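Local coordinates for protein immunomodulatory active chitinase (Trichuris suis, PDB 6G9C) that probably hydrolyses chitin as a secreted glycoside hydrolase family 18 enzyme and displays immunomodulatory properties in inflammatory lung disease, at residues Y372-F375 with F379-E382. Numbering follows the deposited sequence.
Sequences YDDF and FCTE. With EDO (1,2-ethanediol), chain C.
The carboxylate of D374 grips two successive backbone amides across the loop: OD1 accepts from F379 N at 3.0 Å, and OD2 from C380 N, also at 3.0 Å. The two bonds differ in approach. F379 N reaches OD1 on its syn side, close to the carboxylate plane, whereas C380 N comes from above that plane, 50° out of it. With CG anti to the backbone N (chi1 -164°), the short aspartate arm extends to both amides, and its two oxygens suit a pair of adjacent N-H groups. OD1 also lies at the edge of the F379 ring, 3.4 Å from CD2, where the ring hydrogens are slightly positive; an aromatic residue suits this place, since the ring also meets Y312 and lies edge-to-face with Y302. Beside OD2 sits C380 SG, 3.4 Å away; this sulfur is disulfide-bonded to C315, so the same piece of loop that the aspartate holds by hydrogen bonds is also fixed covalently. D374 centres an inverse gamma turn, closed by a weak bond from F375 N to D373 O. Both segments belong to the long loop between strand 364-368 of the TIM barrel and helix 392-398. They pack on helix 311-319, to which the disulfide ties the loop.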
loop_
_atom_site.group_PDB
_atom_site.type_symbol
_atom_site.label_atom_id
_atom_site.label_comp_id
_atom_site.label_asym_id
_atom_site.label_seq_id
_atom_site.Cartn_x
_atom_site.Cartn_y
_atom_site.Cartn_z
ATOM N N TYR A 372 14.555 19.114 -7.321
ATOM C CA TYR A 372 15.154 20.378 -7.742
ATOM C C TYR A 372 14.232 21.575 -7.553
ATOM O O TYR A 372 14.701 22.718 -7.606
ATOM C CB TYR A 372 15.563 20.313 -9.209
ATOM C CG TYR A 372 16.677 19.358 -9.543
ATOM C CD1 TYR A 372 17.709 19.087 -8.646
ATOM C CD2 TYR A 372 16.701 18.733 -10.784
ATOM C CE1 TYR A 372 18.753 18.206 -9.002
ATOM C CE2 TYR A 372 17.708 17.866 -11.134
ATOM C CZ TYR A 372 18.734 17.611 -10.253
ATOM O OH TYR A 372 19.725 16.736 -10.657
ATOM N N ASP A 373 12.938 21.338 -7.352
ATOM C CA ASP A 373 11.994 22.399 -7.056
ATOM C C ASP A 373 12.234 22.906 -5.632
ATOM O O ASP A 373 12.942 22.286 -4.831
ATOM C CB ASP A 373 10.570 21.866 -7.206
ATOM C CG ASP A 373 9.523 22.943 -7.461
ATOM O OD1 ASP A 373 9.801 24.164 -7.405
ATOM O OD2 ASP A 373 8.366 22.531 -7.709
ATOM N N ASP A 374 11.618 24.034 -5.308
ATOM C CA ASP A 374 11.616 24.533 -3.926
ATOM C C ASP A 374 10.609 23.702 -3.129
ATOM O O ASP A 374 9.498 24.131 -2.826
ATOM C CB ASP A 374 11.287 26.024 -3.905
ATOM C CG ASP A 374 11.628 26.711 -2.566
ATOM O OD1 ASP A 374 12.485 26.213 -1.798
ATOM O OD2 ASP A 374 11.039 27.785 -2.295
ATOM N N PHE A 375 11.001 22.459 -2.821
ATOM C CA PHE A 375 10.029 21.513 -2.272
ATOM C C PHE A 375 9.698 21.774 -0.806
ATOM O O PHE A 375 8.653 21.310 -0.333
ATOM C CB PHE A 375 10.509 20.063 -2.457
ATOM C CG PHE A 375 11.838 19.772 -1.831
ATOM C CD1 PHE A 375 13.009 19.969 -2.551
ATOM C CD2 PHE A 375 11.919 19.283 -0.531
ATOM C CE1 PHE A 375 14.243 19.699 -1.989
ATOM C CE2 PHE A 375 13.152 19.006 0.045
ATOM C CZ PHE A 375 14.319 19.216 -0.692
ATOM N N PHE A 379 13.452 28.337 0.066
ATOM C CA PHE A 379 14.484 29.065 -0.658
ATOM C C PHE A 379 13.965 30.276 -1.420
ATOM O O PHE A 379 14.706 31.247 -1.576
ATOM C CB PHE A 379 15.196 28.137 -1.648
ATOM C CG PHE A 379 16.135 27.156 -1.002
ATOM C CD1 PHE A 379 17.445 27.523 -0.710
ATOM C CD2 PHE A 379 15.718 25.862 -0.705
ATOM C CE1 PHE A 379 18.325 26.621 -0.125
ATOM C CE2 PHE A 379 16.595 24.946 -0.128
ATOM C CZ PHE A 379 17.898 25.331 0.169
ATOM N N CYS A 380 12.733 30.243 -1.927
ATOM C CA CYS A 380 12.217 31.329 -2.752
ATOM C C CYS A 380 11.298 32.245 -1.947
ATOM O O CYS A 380 10.558 31.797 -1.064
ATOM C CB CYS A 380 11.454 30.781 -3.960
ATOM S SG CYS A 380 12.313 29.486 -4.913
ATOM N N THR A 381 11.325 33.537 -2.278
ATOM C CA THR A 381 10.462 34.498 -1.592
ATOM C C THR A 381 9.276 34.962 -2.427
ATOM O O THR A 381 8.249 35.337 -1.859
ATOM C CB THR A 381 11.261 35.726 -1.150
ATOM O OG1 THR A 381 11.534 36.560 -2.286
ATOM C CG2 THR A 381 12.568 35.309 -0.496
ATOM N N GLU A 382 9.373 34.929 -3.760
ATOM C CA GLU A 382 8.320 35.513 -4.586
ATOM C C GLU A 382 7.023 34.709 -4.568
ATOM O O GLU A 382 6.004 35.217 -5.050
ATOM C CB GLU A 382 8.811 35.685 -6.030
ATOM C CG GLU A 382 8.407 34.553 -6.971
ATOM C CD GLU A 382 9.074 34.643 -8.335
ATOM O OE1 GLU A 382 10.248 35.037 -8.380
ATOM O OE2 GLU A 382 8.436 34.298 -9.352
HETATM C C1 EDO C . 20.123 17.074 -14.204
HETATM O O1 EDO C . 19.776 16.060 -13.260
HETATM C C2 EDO C . 21.416 17.685 -13.688
HETATM O O2 EDO C . 22.483 16.728 -13.692
#